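Local coordinates for protein dual function macrocyclase-peptidase POPB (Galerina marginata, PDB 5N4B) that cleaves peptide bonds after prolyl residues and closes peptides into macrocycles during the biosynthesis of the amanitin toxins, at residues Ile474-Val479 against Ala558-Lys563; Lys482-Asp487 against Gly520-Val525. The protein carries 1 engineered substitution. One frame throughout, in Å; residues are numbered along the deposited sequence. Where two conformers were deposited one is given.

How the contacts relate
Both contacts lie in the alpha/beta-hydrolase domain, on the flank of its central sheet where antiparallel strands precede the parallel ones, and away from the charge-relay positions Asp662, His699 and Ala578, the last an engineered replacement. Their centres are about 11 Å apart, and contact 2 is nested in the chain between the two segments of contact 1. Strands 473-481 and 522-526 are antiparallel neighbours, joined by probable hydrogen bonds from Val479 N to Phe523 O (2.8 Å) and from Val525 N to Phe477 O (2.9 Å). The Met476 side chain also packs on the neighbouring main chain, its CG 3.8 Å from Val525 C. Beyond the touching residues of contact 2, Val525 packs on an aromatic side chain of the bound peptide.

Contact 1: Ile474-Val479 against Ala558-Lys563; sequences IPMFIV and AQFLVK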
ATOM      1  N   ILE A 474      -7.232  -0.483 -22.776  1.00 13.66           N
ATOM      2  CA  ILE A 474      -6.544  -0.536 -21.487  1.00 14.10           C
ATOM      3  C   ILE A 474      -5.065  -0.345 -21.776  1.00 11.98           C
ATOM      4  O   ILE A 474      -4.514  -1.060 -22.626  1.00 11.70           O
ATOM      5  CB  ILE A 474      -6.740  -1.882 -20.768  1.00 13.24           C
ATOM      6  CG1 ILE A 474      -8.195  -2.358 -20.702  1.00 16.50           C
ATOM      7  CG2 ILE A 474      -6.128  -1.815 -19.378  1.00 15.24           C
ATOM      8  CD1 ILE A 474      -9.084  -1.587 -19.904  1.00 21.79           C
ATOM      9  N   PRO A 475      -4.355   0.538 -21.075  1.00 11.66           N
ATOM     10  CA  PRO A 475      -2.893   0.608 -21.228  1.00 10.67           C
ATOM     11  C   PRO A 475      -2.195  -0.384 -20.319  1.00  9.66           C
ATOM     12  O   PRO A 475      -2.722  -0.801 -19.285  1.00 11.07           O
ATOM     13  CB  PRO A 475      -2.554   2.034 -20.769  1.00 12.17           C
ATOM     14  CG  PRO A 475      -3.584   2.263 -19.712  1.00  9.45           C
ATOM     15  CD  PRO A 475      -4.849   1.534 -20.086  1.00 12.14           C
ATOM     16  N   MET A 476      -0.996  -0.753 -20.734  1.00  9.40           N
ATOM     17  CA  MET A 476      -0.194  -1.730 -20.009  1.00  9.47           C
ATOM     18  C   MET A 476       1.273  -1.342 -20.141  1.00 10.17           C
ATOM     19  O   MET A 476       1.783  -1.166 -21.254  1.00  9.95           O
ATOM     20  CB  MET A 476      -0.387  -3.118 -20.587  1.00 10.46           C
ATOM     21  CG  MET A 476       0.494  -4.192 -19.959  1.00 10.56           C
ATOM     22  SD  MET A 476      -0.097  -5.898 -20.209  1.00 11.91           S
ATOM     23  CE  MET A 476      -0.368  -5.965 -21.973  1.00 17.17           C
ATOM     24  N   PHE A 477       1.984  -1.313 -19.015  1.00  8.76           N
ATOM     25  CA  PHE A 477       3.436  -1.143 -19.052  1.00  9.24           C
ATOM     26  C   PHE A 477       4.110  -2.475 -19.334  1.00  8.69           C
ATOM     27  O   PHE A 477       3.698  -3.516 -18.813  1.00  9.79           O
ATOM     28  CB  PHE A 477       3.947  -0.642 -17.713  1.00 10.15           C
ATOM     29  CG  PHE A 477       3.471   0.724 -17.334  1.00  9.55           C
ATOM     30  CD1 PHE A 477       3.843   1.837 -18.072  1.00 10.49           C
ATOM     31  CD2 PHE A 477       2.679   0.904 -16.222  1.00  9.35           C
ATOM     32  CE1 PHE A 477       3.420   3.114 -17.679  1.00 12.10           C
ATOM     33  CE2 PHE A 477       2.281   2.217 -15.820  1.00 10.29           C
ATOM     34  CZ  PHE A 477       2.657   3.276 -16.556  1.00 11.81           C
ATOM     35  N   ILE A 478       5.124  -2.443 -20.206  1.00  8.82           N
ATOM     36  CA  ILE A 478       5.951  -3.611 -20.498  1.00 10.51           C
ATOM     37  C   ILE A 478       7.390  -3.220 -20.213  1.00 10.92           C
ATOM     38  O   ILE A 478       7.894  -2.245 -20.791  1.00 12.12           O
ATOM     39  CB  ILE A 478       5.775  -4.104 -21.944  1.00 11.63           C
ATOM     40  CG1 ILE A 478       4.315  -4.569 -22.126  1.00 13.85           C
ATOM     41  CG2 ILE A 478       6.703  -5.239 -22.203  1.00 16.12           C
ATOM     42  CD1 ILE A 478       3.969  -5.170 -23.531  1.00 22.39           C
ATOM     43  N   VAL A 479       8.057  -3.982 -19.354  1.00  9.75           N
ATOM     44  CA  VAL A 479       9.444  -3.742 -18.976  1.00 10.23           C
ATOM     45  C   VAL A 479      10.292  -4.901 -19.469  1.00 10.76           C
ATOM     46  O   VAL A 479       9.915  -6.072 -19.302  1.00 10.01           O
ATOM     47  CB  VAL A 479       9.614  -3.572 -17.453  1.00  9.61           C
ATOM     48  CG1 VAL A 479      11.038  -3.170 -17.126  1.00 12.91           C
ATOM     49  CG2 VAL A 479       8.619  -2.547 -16.931  1.00 11.67           C
ATOM     50  N   ALA A 558      -3.161 -10.864 -20.695  1.00 11.79           N
ATOM     51  CA  ALA A 558      -2.317 -12.046 -20.881  1.00 11.53           C
ATOM     52  C   ALA A 558      -2.501 -12.623 -22.271  1.00 14.57           C
ATOM     53  O   ALA A 558      -1.525 -13.048 -22.899  1.00 14.57           O
ATOM     54  CB  ALA A 558      -2.650 -13.084 -19.804  1.00 13.20           C
ATOM     55  N   GLN A 559      -3.733 -12.601 -22.773  1.00 12.72           N
ATOM     56  CA  GLN A 559      -3.993 -13.089 -24.118  1.00 14.09           C
ATOM     57  C   GLN A 559      -3.295 -12.206 -25.146  1.00 13.51           C
ATOM     58  O   GLN A 559      -2.730 -12.705 -26.119  1.00 16.65           O
ATOM     59  CB  GLN A 559      -5.516 -13.141 -24.350  1.00 15.09           C
ATOM     60  CG  GLN A 559      -6.182 -14.184 -23.463  1.00 15.52           C
ATOM     61  CD  GLN A 559      -7.679 -14.164 -23.522  1.00 18.22           C
ATOM     62  OE1 GLN A 559      -8.323 -13.109 -23.539  1.00 20.39           O
ATOM     63  NE2 GLN A 559      -8.260 -15.346 -23.512  1.00 22.10           N
ATOM     64  N   PHE A 560      -3.310 -10.889 -24.923  1.00 12.46           N
ATOM     65  CA  PHE A 560      -2.666  -9.930 -25.813  1.00 12.72           C
ATOM     66  C   PHE A 560      -1.158 -10.111 -25.852  1.00 13.36           C
ATOM     67  O   PHE A 560      -0.540 -10.028 -26.917  1.00 14.97           O
ATOM     68  CB  PHE A 560      -3.025  -8.518 -25.326  1.00 13.18           C
ATOM     69  CG  PHE A 560      -2.253  -7.394 -25.978  1.00 14.52           C
ATOM     70  CD1 PHE A 560      -2.682  -6.835 -27.145  1.00 16.99           C
ATOM     71  CD2 PHE A 560      -1.112  -6.906 -25.413  1.00 16.41           C
ATOM     72  CE1 PHE A 560      -1.972  -5.778 -27.723  1.00 16.73           C
ATOM     73  CE2 PHE A 560      -0.407  -5.867 -26.016  1.00 21.56           C
ATOM     74  CZ  PHE A 560      -0.863  -5.323 -27.155  1.00 18.80           C
ATOM     75  N   LEU A 561      -0.538 -10.379 -24.698  1.00 13.54           N
ATOM     76  CA  LEU A 561       0.918 -10.570 -24.673  1.00 12.88           C
ATOM     77  C   LEU A 561       1.318 -11.698 -25.597  1.00 13.77           C
ATOM     78  O   LEU A 561       2.328 -11.606 -26.283  1.00 15.60           O
ATOM     79  CB  LEU A 561       1.390 -10.861 -23.251  1.00 13.37           C
ATOM     80  CG  LEU A 561       1.309  -9.712 -22.260  1.00 12.23           C
ATOM     81  CD1 LEU A 561       1.670 -10.199 -20.885  1.00 13.17           C
ATOM     82  CD2 LEU A 561       2.196  -8.583 -22.656  1.00 13.86           C
ATOM     83  N   VAL A 562       0.539 -12.774 -25.601  1.00 14.00           N
ATOM     84  CA  VAL A 562       0.871 -13.921 -26.447  1.00 14.76           C
ATOM     85  C   VAL A 562       0.491 -13.641 -27.899  1.00 16.24           C
ATOM     86  O   VAL A 562       1.289 -13.871 -28.819  1.00 19.07           O
ATOM     87  CB  VAL A 562       0.191 -15.180 -25.898  1.00 15.45           C
ATOM     88  CG1 VAL A 562       0.391 -16.350 -26.862  1.00 20.39           C
ATOM     89  CG2 VAL A 562       0.751 -15.548 -24.535  1.00 17.51           C
ATOM     90  N   LYS A 563      -0.720 -13.120 -28.134  1.00 16.50           N
ATOM     91  CA  LYS A 563      -1.188 -12.911 -29.511  1.00 17.11           C
ATOM     92  C   LYS A 563      -0.263 -11.985 -30.273  1.00 20.28           C
ATOM     93  O   LYS A 563       0.035 -12.213 -31.463  1.00 23.13           O
ATOM     94  CB  LYS A 563      -2.621 -12.381 -29.470  1.00 18.64           C
ATOM     95  CG  LYS A 563      -3.273 -12.122 -30.840  1.00 29.25           C
ATOM     96  CD  LYS A 563      -3.639 -13.391 -31.487  1.00 37.70           C
ATOM     97  CE  LYS A 563      -4.474 -13.099 -32.745  1.00 45.73           C
ATOM     98  NZ  LYS A 563      -4.490 -14.295 -33.659  1.00 55.09           N
TER
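In the alpha/beta-hydrolase domain, helix 548-563 packs on one face of the central sheet, and here Phe560 and Leu561 of its last turns meet Met476 and Ile478 of strand 473-481. The two elements keep a wide separation: the axes of the short segments approach to 11.4 Å and cross at -60°, so the space is bridged by side-chain ends alone. Met476 carries most of it. Its side chain leaves the strand toward the helix, is extended by anti torsions at chi1 (176°) and chi2, and then bends at chi3 (51°), which turns the terminal methyl between two helix residues. Met476 CE lies 3.6 Å from Phe560 CD2, meeting the ring obliquely, and 3.7 Å from Leu561 CD2. The CD2 methyl of Leu561 is shared, since it also rests 3.9 Å from Ile478 CD1; the extended Ile478 chain and the leucine run past one another in opposite directions. All the atoms that touch are carbons, and the contact is apolar. Met476, Ile478 and Leu561 are buried, whereas Phe560 retains some exposure. Phe560 also meets the ring of Tyr566, in the loop after the helix, and Ile478 touches the same tyrosine. Strand 473-481 is flanked in the sheet by strands 459-467 and 522-526, to which it is hydrogen-bonded through its backbone. From the second of these, Ala524 touches both Met476 and Leu561, and Leu561 reaches on to Ala492 and Gln494 of strand 492-495, so that the helix end spans three adjacent strands.

Contact 2: Lys482-Asp487 against Gly520-Val525; sequences KSTKFD and GAIFAV
Thr484 packs closely against the turn that leads from helix 510-519 into strand 522-526, meeting backbone and side chain with its two branches. The hydroxyl Thr484 OG1 stands 3.5 Å from Gly520 CA, and the methyl Thr484 CG2 lies 3.5 Å from Gly520 O and 4.1 Å from Ile522 CG2. With chi1 at -65°, OG1 sits beside the threonine's own N and CG2 is anti to that N; the first faces a water, the second borders the isoleucine. Thr484 OG1 donates to this water at 2.7 Å, and the water in turn donates to Ala521 O at 2.6 Å. One ordered water thus links the buried side chain of Thr484 to the main chain just ahead of the strand. Gly520 is the first residue beyond the helix to leave the helical conformation, with a positive phi (67°) that favours glycine. The contact joins this helix-to-strand connection of the alpha/beta-hydrolase sheet to the loop between strands 473-481 and 492-495, which lie on the two sides of strand 522-526 in the sheet. Whereas the buried threonine makes two 3.5 Å approaches to Gly520, the other part of the contact is a single edge contact from a partly exposed ring. Ile522 CG2 lies in the plane of the Phe486 ring, 4.0 Å from Phe486 CE1 at its edge, and the two side chains are set obliquely to each other. Arg480 makes a cation-pi contact with the Phe486 ring, and Tyr566 meets it edge-to-face. On the solvent side the flanking residues Lys485 and Asp487 are exposed, and Asp487 OD1 is hydrogen-bonded to Thr489 OG1.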
ATOM      1  N   LYS A 482      17.015  -4.687 -22.389  1.00 15.24           N
ATOM      2  CA  LYS A 482      16.964  -4.238 -23.785  1.00 16.35           C
ATOM      3  C   LYS A 482      17.481  -5.267 -24.778  1.00 18.22           C
ATOM      4  O   LYS A 482      17.248  -5.083 -25.986  1.00 22.37           O
ATOM      5  CB  LYS A 482      17.627  -2.865 -23.937  1.00 18.23           C
ATOM      6  CG  LYS A 482      16.914  -1.732 -23.266  1.00 17.82           C
ATOM      7  CD  LYS A 482      17.795  -0.453 -23.299  1.00 21.29           C
ATOM      8  CE  LYS A 482      17.153   0.712 -22.668  1.00 30.17           C
ATOM      9  NZ  LYS A 482      18.117   1.843 -22.780  1.00 29.46           N
ATOM     10  N   SER A 483      18.138  -6.326 -24.342  1.00 19.61           N
ATOM     11  CA  SER A 483      18.538  -7.406 -25.242  0.56 23.01           C
ATOM     12  C   SER A 483      17.383  -8.336 -25.568  1.00 19.45           C
ATOM     13  O   SER A 483      17.492  -9.160 -26.488  1.00 25.24           O
ATOM     14  CB  SER A 483      19.684  -8.232 -24.640  0.56 23.09           C
ATOM     15  OG  SER A 483      19.289  -8.950 -23.472  0.56 25.63           O
ATOM     16  N   THR A 484      16.276  -8.239 -24.853  1.00 18.61           N
ATOM     17  CA  THR A 484      15.173  -9.157 -25.071  1.00 16.47           C
ATOM     18  C   THR A 484      14.300  -8.679 -26.233  1.00 18.71           C
ATOM     19  O   THR A 484      13.917  -7.504 -26.304  1.00 21.77           O
ATOM     20  CB  THR A 484      14.357  -9.224 -23.781  1.00 16.26           C
ATOM     21  OG1 THR A 484      15.178  -9.809 -22.772  1.00 18.29           O
ATOM     22  CG2 THR A 484      13.069 -10.035 -23.941  1.00 20.34           C
ATOM     23  N   LYS A 485      13.959  -9.593 -27.137  1.00 20.15           N
ATOM     24  CA  LYS A 485      13.159  -9.268 -28.302  1.00 20.43           C
ATOM     25  C   LYS A 485      11.711  -9.673 -28.074  1.00 17.82           C
ATOM     26  O   LYS A 485      11.427 -10.656 -27.392  1.00 18.39           O
ATOM     27  CB  LYS A 485      13.722 -10.015 -29.516  1.00 21.98           C
ATOM     28  CG  LYS A 485      15.188  -9.723 -29.799  1.00 26.58           C
ATOM     29  CD  LYS A 485      15.347  -8.272 -30.236  1.00 34.82           C
ATOM     30  CE  LYS A 485      16.696  -7.668 -29.897  1.00 46.36           C
ATOM     31  NZ  LYS A 485      17.768  -8.028 -30.839  1.00 47.42           N
ATOM     32  N   PHE A 486      10.793  -8.930 -28.696  1.00 19.34           N
ATOM     33  CA  PHE A 486       9.367  -9.283 -28.698  1.00 18.26           C
ATOM     34  C   PHE A 486       9.086 -10.119 -29.946  1.00 20.81           C
ATOM     35  O   PHE A 486       8.499  -9.664 -30.932  1.00 25.76           O
ATOM     36  CB  PHE A 486       8.498  -8.025 -28.699  1.00 19.64           C
ATOM     37  CG  PHE A 486       8.657  -7.111 -27.486  1.00 19.10           C
ATOM     38  CD1 PHE A 486       8.851  -7.600 -26.212  1.00 18.71           C
ATOM     39  CD2 PHE A 486       8.620  -5.740 -27.668  1.00 18.55           C
ATOM     40  CE1 PHE A 486       8.960  -6.722 -25.119  1.00 19.05           C
ATOM     41  CE2 PHE A 486       8.706  -4.872 -26.603  1.00 19.21           C
ATOM     42  CZ  PHE A 486       8.905  -5.374 -25.318  1.00 19.95           C
ATOM     43  N   ASP A 487       9.515 -11.367 -29.889  1.00 18.90           N
ATOM     44  CA  ASP A 487       9.433 -12.270 -31.027  1.00 21.63           C
ATOM     45  C   ASP A 487       8.725 -13.543 -30.647  1.00 21.44           C
ATOM     46  O   ASP A 487       8.927 -14.590 -31.273  1.00 23.25           O
ATOM     47  CB  ASP A 487      10.835 -12.571 -31.556  1.00 23.05           C
ATOM     48  CG  ASP A 487      11.708 -13.247 -30.554  1.00 28.66           C
ATOM     49  OD1 ASP A 487      11.259 -13.474 -29.397  1.00 23.90           O
ATOM     50  OD2 ASP A 487      12.875 -13.571 -30.927  1.00 30.61           O
ATOM     51  N   GLY A 520      15.747 -13.220 -19.548  1.00 14.41           N
ATOM     52  CA  GLY A 520      15.238 -12.659 -20.797  1.00 14.28           C
ATOM     53  C   GLY A 520      13.725 -12.580 -20.771  1.00 14.99           C
ATOM     54  O   GLY A 520      13.068 -12.777 -21.813  1.00 17.28           O
ATOM     55  N   ALA A 521      13.143 -12.312 -19.612  1.00 14.98           N
ATOM     56  CA  ALA A 521      11.697 -12.285 -19.437  1.00 14.58           C
ATOM     57  C   ALA A 521      11.241 -10.838 -19.464  1.00 14.74           C
ATOM     58  O   ALA A 521      12.045  -9.920 -19.434  1.00 16.66           O
ATOM     59  CB  ALA A 521      11.318 -12.923 -18.096  1.00 13.29           C
ATOM     60  N   ILE A 522       9.925 -10.635 -19.545  1.00 12.24           N
ATOM     61  CA  ILE A 522       9.355  -9.291 -19.519  1.00  9.82           C
ATOM     62  C   ILE A 522       8.427  -9.179 -18.304  1.00  8.49           C
ATOM     63  O   ILE A 522       7.952 -10.190 -17.763  1.00 11.30           O
ATOM     64  CB  ILE A 522       8.627  -8.953 -20.822  1.00 11.99           C
ATOM     65  CG1 ILE A 522       7.331  -9.743 -20.975  1.00 11.78           C
ATOM     66  CG2 ILE A 522       9.541  -9.132 -22.032  1.00 15.08           C
ATOM     67  CD1 ILE A 522       6.529  -9.400 -22.201  1.00 14.42           C
ATOM     68  N   PHE A 523       8.216  -7.934 -17.832  1.00 10.06           N
ATOM     69  CA  PHE A 523       7.301  -7.630 -16.734  1.00  8.81           C
ATOM     70  C   PHE A 523       6.188  -6.759 -17.295  1.00 10.18           C
ATOM     71  O   PHE A 523       6.443  -5.755 -17.946  1.00 12.07           O
ATOM     72  CB  PHE A 523       8.050  -6.870 -15.649  1.00 10.45           C
ATOM     73  CG  PHE A 523       7.307  -6.582 -14.397  1.00 10.18           C
ATOM     74  CD1 PHE A 523       6.785  -7.611 -13.644  1.00 11.93           C
ATOM     75  CD2 PHE A 523       7.215  -5.290 -13.941  1.00 12.36           C
ATOM     76  CE1 PHE A 523       6.125  -7.366 -12.448  1.00 13.33           C
ATOM     77  CE2 PHE A 523       6.522  -5.042 -12.748  1.00 13.30           C
ATOM     78  CZ  PHE A 523       5.991  -6.064 -12.033  1.00 12.46           C
ATOM     79  N   ALA A 524       4.949  -7.138 -17.031  1.00  7.98           N
ATOM     80  CA  ALA A 524       3.783  -6.498 -17.608  1.00  8.74           C
ATOM     81  C   ALA A 524       2.869  -6.027 -16.495  1.00  8.75           C
ATOM     82  O   ALA A 524       2.529  -6.802 -15.600  1.00  8.27           O
ATOM     83  CB  ALA A 524       3.036  -7.469 -18.516  1.00  9.52           C
ATOM     84  N   VAL A 525       2.401  -4.782 -16.596  1.00  8.72           N
ATOM     85  CA  VAL A 525       1.557  -4.167 -15.559  1.00  9.09           C
ATOM     86  C   VAL A 525       0.360  -3.508 -16.217  1.00  9.14           C
ATOM     87  O   VAL A 525       0.432  -2.329 -16.606  1.00  9.41           O
ATOM     88  CB  VAL A 525       2.334  -3.143 -14.730  1.00 10.32           C
ATOM     89  CG1 VAL A 525       1.493  -2.632 -13.577  1.00 13.19           C
ATOM     90  CG2 VAL A 525       3.638  -3.748 -14.183  1.00 12.75           C
TER
HETATM   91  O   HOH W   1      14.323  -9.021 -20.323  1.00 12.81           O